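Local coordinates for polycomb protein Sfmbt (Drosophila melanogaster, PDB 5J8Y), which pairs through its SAM domain with the SAM domain of Scm and so probably helps link the PhoRC complex to PRC1 at Polycomb response elements, at residues Thr8-Val11 / Tyr12-Ser15; Cys27-Phe30 / Ser31-Lys34. One frame throughout, in Å; residues are numbered along the deposited sequence.

In the fold
Contact 1 (Thr8-Val11 with Tyr12-Ser15) is the capped start of helix 11-20, and contact 2 (Cys27-Phe30 with Ser31-Lys34) is the whole of helix 27-32 together with its C-terminal turn. These helices are consecutive in the all-helical SAM domain, and the two contacts lie about 10 Å apart between centres. They meet directly: Val11 CG1 packs on Ser31 CA at 3.6 Å, Val14 CG1 on Phe30 CD2 at 3.7 Å, and Ser15 OG comes to 3.3 Å from Ser31 OG. In this heterodimer neither pair of segments touches the other protein chain; what they join is two consecutive helices of one SAM domain.

Contact 1 (Thr8-Val11 / Tyr12-Ser15); sequences TWNV and YDVS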
ATOM      1  N   THR C   8     -18.099 -15.502   7.920  1.00 29.39           N
ATOM      2  CA  THR C   8     -19.557 -15.318   7.916  1.00 29.23           C
ATOM      3  C   THR C   8     -19.991 -13.996   7.250  1.00 28.96           C
ATOM      4  O   THR C   8     -21.103 -13.853   6.813  1.00 27.58           O
ATOM      5  CB  THR C   8     -20.119 -15.366   9.338  1.00 28.24           C
ATOM      6  OG1 THR C   8     -19.707 -14.209  10.047  1.00 29.60           O
ATOM      7  CG2 THR C   8     -19.682 -16.626  10.047  1.00 29.94           C
ATOM      8  N   TRP C   9     -19.088 -13.034   7.179  1.00 30.58           N
ATOM      9  CA  TRP C   9     -19.436 -11.701   6.698  1.00 28.37           C
ATOM     10  C   TRP C   9     -20.040 -11.649   5.274  1.00 29.82           C
ATOM     11  O   TRP C   9     -19.569 -12.289   4.370  1.00 30.49           O
ATOM     12  CB  TRP C   9     -18.187 -10.831   6.653  1.00 30.10           C
ATOM     13  CG  TRP C   9     -17.540 -10.418   7.975  1.00 31.76           C
ATOM     14  CD1 TRP C   9     -17.917 -10.729   9.251  1.00 32.04           C
ATOM     15  CD2 TRP C   9     -16.376  -9.622   8.093  1.00 29.64           C
ATOM     16  NE1 TRP C   9     -17.052 -10.163  10.152  1.00 32.91           N
ATOM     17  CE2 TRP C   9     -16.101  -9.470   9.459  1.00 31.48           C
ATOM     18  CE3 TRP C   9     -15.538  -9.018   7.169  1.00 29.04           C
ATOM     19  CZ2 TRP C   9     -15.020  -8.756   9.908  1.00 32.16           C
ATOM     20  CZ3 TRP C   9     -14.505  -8.311   7.611  1.00 30.51           C
ATOM     21  CH2 TRP C   9     -14.248  -8.164   8.971  1.00 31.06           C
ATOM     22  N   ASN C  10     -21.078 -10.848   5.091  1.00 29.27           N
ATOM     23  CA  ASN C  10     -21.596 -10.509   3.761  1.00 30.79           C
ATOM     24  C   ASN C  10     -20.961  -9.220   3.213  1.00 29.54           C
ATOM     25  O   ASN C  10     -20.069  -8.702   3.815  1.00 30.22           O
ATOM     26  CB  ASN C  10     -23.118 -10.388   3.762  1.00 28.65           C
ATOM     27  CG  ASN C  10     -23.609  -9.363   4.743  1.00 29.35           C
ATOM     28  OD1 ASN C  10     -22.952  -8.373   5.000  1.00 26.76           O
ATOM     29  ND2 ASN C  10     -24.781  -9.608   5.300  1.00 30.18           N
ATOM     30  N   VAL C  11     -21.477  -8.720   2.087  1.00 29.70           N
ATOM     31  CA  VAL C  11     -20.953  -7.547   1.424  1.00 31.18           C
ATOM     32  C   VAL C  11     -21.037  -6.337   2.344  1.00 31.67           C
ATOM     33  O   VAL C  11     -20.129  -5.533   2.407  1.00 30.90           O
ATOM     34  CB  VAL C  11     -21.725  -7.165   0.134  1.00 33.02           C
ATOM     35  CG1 VAL C  11     -21.051  -5.980  -0.503  1.00 35.00           C
ATOM     36  CG2 VAL C  11     -21.795  -8.291  -0.868  1.00 34.25           C
ATOM     37  N   TYR C  12     -22.150  -6.220   3.052  1.00 30.74           N
ATOM     38  CA  TYR C  12     -22.332  -5.159   4.032  1.00 31.23           C
ATOM     39  C   TYR C  12     -21.353  -5.282   5.177  1.00 28.89           C
ATOM     40  O   TYR C  12     -20.891  -4.299   5.701  1.00 30.88           O
ATOM     41  CB  TYR C  12     -23.777  -5.081   4.527  1.00 31.70           C
ATOM     42  CG  TYR C  12     -24.027  -3.977   5.541  1.00 31.41           C
ATOM     43  CD1 TYR C  12     -24.347  -2.694   5.147  1.00 32.27           C
ATOM     44  CD2 TYR C  12     -23.959  -4.233   6.885  1.00 32.57           C
ATOM     45  CE1 TYR C  12     -24.579  -1.714   6.073  1.00 33.03           C
ATOM     46  CE2 TYR C  12     -24.186  -3.273   7.808  1.00 31.73           C
ATOM     47  CZ  TYR C  12     -24.494  -2.018   7.404  1.00 33.46           C
ATOM     48  OH  TYR C  12     -24.700  -1.082   8.345  1.00 37.38           O
ATOM     49  N   ASP C  13     -21.062  -6.494   5.593  1.00 29.97           N
ATOM     50  CA  ASP C  13     -20.107  -6.698   6.667  1.00 29.98           C
ATOM     51  C   ASP C  13     -18.712  -6.125   6.234  1.00 28.92           C
ATOM     52  O   ASP C  13     -18.065  -5.456   6.976  1.00 27.70           O
ATOM     53  CB  ASP C  13     -19.996  -8.178   6.988  1.00 30.38           C
ATOM     54  CG  ASP C  13     -21.176  -8.711   7.827  1.00 31.83           C
ATOM     55  OD1 ASP C  13     -21.444  -8.167   8.902  1.00 31.31           O
ATOM     56  OD2 ASP C  13     -21.786  -9.675   7.393  1.00 28.71           O
ATOM     57  N   VAL C  14     -18.311  -6.383   4.999  1.00 27.76           N
ATOM     58  CA  VAL C  14     -17.030  -5.924   4.465  1.00 28.66           C
ATOM     59  C   VAL C  14     -16.985  -4.387   4.394  1.00 30.49           C
ATOM     60  O   VAL C  14     -15.981  -3.769   4.666  1.00 30.88           O
ATOM     61  CB  VAL C  14     -16.749  -6.580   3.092  1.00 28.92           C
ATOM     62  CG1 VAL C  14     -15.490  -6.039   2.466  1.00 31.67           C
ATOM     63  CG2 VAL C  14     -16.649  -8.100   3.222  1.00 28.39           C
ATOM     64  N   SER C  15     -18.102  -3.775   4.057  1.00 30.72           N
ATOM     65  CA  SER C  15     -18.165  -2.321   3.944  1.00 31.93           C
ATOM     66  C   SER C  15     -17.911  -1.652   5.291  1.00 31.55           C
ATOM     67  O   SER C  15     -17.151  -0.687   5.377  1.00 31.62           O
ATOM     68  CB  SER C  15     -19.522  -1.882   3.391  1.00 33.61           C
ATOM     69  OG  SER C  15     -19.609  -2.138   2.000  1.00 35.39           O
TER
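Asn10 and Asp13 clasp each other in a capping box, which opens helix 11-20 of the SAM domain. Asn10 is the N-cap: its OD1 accepts the backbone N of Asp13 at 2.7 Å, with the donor lying almost straight out from the amide C=O. In return, Asp13 OD2 accepts Asn10 N at 2.7 Å through its anti lone pair, the N-H pointing well at it (162°). Asparagine suits the cap because its short amide can fold back over the first turn; CG sits between the backbone N and the carbonyl carbon (chi1 58°), which brings OD1 over the helix start. Aspartate suits the third helical position because its carboxylate reaches back to the cap, and its negative charge probably interacts well with the helix dipole. The Asn10 amide and Asp13 carboxylate planes are only 20° apart, although the side chains cross at about a right angle. With an alanine here in place of Asp13, Asn10 N would probably lose its carboxylate acceptor and the residues leading into the helix would be less firmly held.

Trp9 comes just before the box. Its CB lies 3.2 Å from Asp13 CB, and its ring passes obliquely by that methylene. The benzo edge of the indole meets Val14, CE3 lying 4.2 Å from CG2 near the ring plane. Beyond these residues, Trp9 meets the ring of Phe17 and makes a backbone hydrogen bond with Gly37, which ties the segment before the helix to both. Branched, apolar Val11 and Val14 suit the inner side of the helix, which faces helix 27-32. Regular helical bonding begins as Val14 N donates to Asn10 O, followed by Ser15 N to Val11 O at 3.1 Å.

Contact 2 (Cys27-Phe30 / Ser31-Lys34); sequences CDTF and SRNK
Asn33 turns back on Thr29 at the end of helix 27-32. Thr29 O is gripped twice, by Asn33 N at 3.1 Å and by Asn33 ND2 at 2.7 Å, the two donors arriving from opposite faces of the carbonyl plane. The ND2 bond is nearly straight (165°), and the acceptor lies close to the amide plane of Asn33. With CG anti to its own carbonyl carbon (chi1 -70°), the amide runs alongside Thr29, pointing the same way. Asparagine suits this exit because its amide supplies a second donor where the helix runs out. Earlier in the helix, Ser31 N donates to Cys27 O and Arg32 N to Asp28 O, both at 2.9 Å, while Ser31 OG adds a weak bond to Cys27 O.

Charged groups come next. The long chain of Arg32 bends at chi3 and folds back along the helix, bringing one face of its guanidinium over the backbone; Asp28 O sits 3.0 Å above the plane, over its centre. The exact placing of the outer nitrogen NH2 is doubtful. Asp28 OD2 remains 4.8 Å from Arg32 NH1, too far for a salt bridge, so any attraction between these opposite charges is probably weak and long-range.

Apolar packing falls to Phe30, whose large ring suits the buried side, where it meets Leu18 of helix 11-20 and Leu51 of helix 45-51. Ser31 is small enough to allow a close approach on the side of helix 11-20.

Lys34 takes a positive phi (49°) as the C-prime residue, a left-handed position where glycine is usual and which lysine, having a CB, adopts less readily. Its N reaches Ser31 O at 2.8 Å; together with Ile35 N to Phe30 O, this ends the helix in a Schellman motif.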
ATOM      1  N   CYS C  27     -15.284   1.261  -0.080  1.00 32.45           N
ATOM      2  CA  CYS C  27     -16.458   0.456   0.156  1.00 34.48           C
ATOM      3  C   CYS C  27     -17.287   0.225  -1.096  1.00 35.03           C
ATOM      4  O   CYS C  27     -17.646  -0.876  -1.382  1.00 34.25           O
ATOM      5  CB  CYS C  27     -17.346   1.149   1.172  1.00 32.09           C
ATOM      6  SG  CYS C  27     -16.682   1.458   2.782  1.00 29.25           S
ATOM      7  N   ASP C  28     -17.537   1.261  -1.861  1.00 35.94           N
ATOM      8  CA  ASP C  28     -18.430   1.147  -2.994  1.00 39.91           C
ATOM      9  C   ASP C  28     -17.881   0.219  -4.089  1.00 40.37           C
ATOM     10  O   ASP C  28     -18.632  -0.564  -4.681  1.00 39.53           O
ATOM     11  CB  ASP C  28     -18.975   2.507  -3.534  1.00 41.46           C
ATOM     12  CG  ASP C  28     -19.594   3.464  -2.433  1.00 42.53           C
ATOM     13  OD1 ASP C  28     -20.009   3.014  -1.376  1.00 39.59           O
ATOM     14  OD2 ASP C  28     -19.672   4.707  -2.668  1.00 41.89           O
ATOM     15  N   THR C  29     -16.578   0.278  -4.349  1.00 38.97           N
ATOM     16  CA  THR C  29     -15.959  -0.649  -5.302  1.00 39.96           C
ATOM     17  C   THR C  29     -16.059  -2.096  -4.816  1.00 37.71           C
ATOM     18  O   THR C  29     -16.327  -3.016  -5.559  1.00 36.00           O
ATOM     19  CB  THR C  29     -14.497  -0.320  -5.607  1.00 39.73           C
ATOM     20  OG1 THR C  29     -14.357   1.077  -5.876  1.00 39.81           O
ATOM     21  CG2 THR C  29     -14.080  -1.058  -6.773  1.00 37.11           C
ATOM     22  N   PHE C  30     -15.863  -2.244  -3.534  1.00 35.65           N
ATOM     23  CA  PHE C  30     -15.913  -3.526  -2.912  1.00 36.21           C
ATOM     24  C   PHE C  30     -17.349  -4.117  -3.020  1.00 36.99           C
ATOM     25  O   PHE C  30     -17.524  -5.280  -3.286  1.00 36.08           O
ATOM     26  CB  PHE C  30     -15.409  -3.424  -1.497  1.00 34.97           C
ATOM     27  CG  PHE C  30     -13.972  -3.810  -1.345  1.00 36.46           C
ATOM     28  CD1 PHE C  30     -13.032  -3.244  -2.134  1.00 36.36           C
ATOM     29  CD2 PHE C  30     -13.573  -4.744  -0.421  1.00 33.82           C
ATOM     30  CE1 PHE C  30     -11.705  -3.605  -2.028  1.00 37.23           C
ATOM     31  CE2 PHE C  30     -12.253  -5.088  -0.303  1.00 35.24           C
ATOM     32  CZ  PHE C  30     -11.324  -4.531  -1.111  1.00 35.17           C
ATOM     33  N   SER C  31     -18.348  -3.281  -2.794  1.00 36.19           N
ATOM     34  CA  SER C  31     -19.771  -3.644  -2.917  1.00 38.09           C
ATOM     35  C   SER C  31     -20.175  -3.970  -4.302  1.00 39.10           C
ATOM     36  O   SER C  31     -20.785  -4.968  -4.553  1.00 39.20           O
ATOM     37  CB  SER C  31     -20.640  -2.518  -2.464  1.00 36.71           C
ATOM     38  OG  SER C  31     -20.611  -2.426  -1.106  1.00 39.53           O
ATOM     39  N   ARG C  32     -19.748  -3.147  -5.223  1.00 41.35           N
ATOM     40  CA  ARG C  32     -20.094  -3.347  -6.600  1.00 42.50           C
ATOM     41  C   ARG C  32     -19.560  -4.660  -7.058  1.00 41.40           C
ATOM     42  O   ARG C  32     -20.217  -5.340  -7.780  1.00 43.48           O
ATOM     43  CB  ARG C  32     -19.524  -2.252  -7.469  1.00 43.42           C
ATOM     44  CG  ARG C  32     -20.285  -0.965  -7.514  1.00 47.49           C
ATOM     45  CD  ARG C  32     -19.576  -0.055  -8.503  1.00 51.11           C
ATOM     46  NE  ARG C  32     -18.305   0.381  -7.994  1.00 48.03           N
ATOM     47  CZ  ARG C  32     -18.190   1.286  -7.044  1.00 46.29           C
ATOM     48  NH1 ARG C  32     -19.236   1.840  -6.528  1.00 46.61           N
ATOM     49  NH2 ARG C  32     -17.032   1.632  -6.619  1.00 46.16           N
ATOM     50  N   ASN C  33     -18.369  -5.014  -6.637  1.00 37.50           N
ATOM     51  CA  ASN C  33     -17.817  -6.293  -6.981  1.00 38.19           C
ATOM     52  C   ASN C  33     -18.202  -7.436  -6.063  1.00 40.41           C
ATOM     53  O   ASN C  33     -17.682  -8.530  -6.145  1.00 38.79           O
ATOM     54  CB  ASN C  33     -16.328  -6.183  -7.028  1.00 36.86           C
ATOM     55  CG  ASN C  33     -15.878  -5.382  -8.157  1.00 37.64           C
ATOM     56  OD1 ASN C  33     -15.760  -5.869  -9.261  1.00 38.74           O
ATOM     57  ND2 ASN C  33     -15.645  -4.130  -7.895  1.00 38.66           N
ATOM     58  N   LYS C  34     -19.123  -7.165  -5.184  1.00 40.52           N
ATOM     59  CA  LYS C  34     -19.611  -8.171  -4.312  1.00 39.08           C
ATOM     60  C   LYS C  34     -18.510  -8.928  -3.635  1.00 37.60           C
ATOM     61  O   LYS C  34     -18.313 -10.105  -3.805  1.00 38.70           O
ATOM     62  CB  LYS C  34     -20.560  -9.077  -5.061  1.00 42.75           C
ATOM     63  CG  LYS C  34     -21.907  -8.434  -5.319  1.00 44.88           C
ATOM     64  CD  LYS C  34     -22.917  -9.401  -5.844  1.00 52.50           C
ATOM     65  CE  LYS C  34     -23.852  -9.956  -4.775  1.00 59.01           C
ATOM     66  NZ  LYS C  34     -24.801 -10.943  -5.369  1.00 58.88           N
TER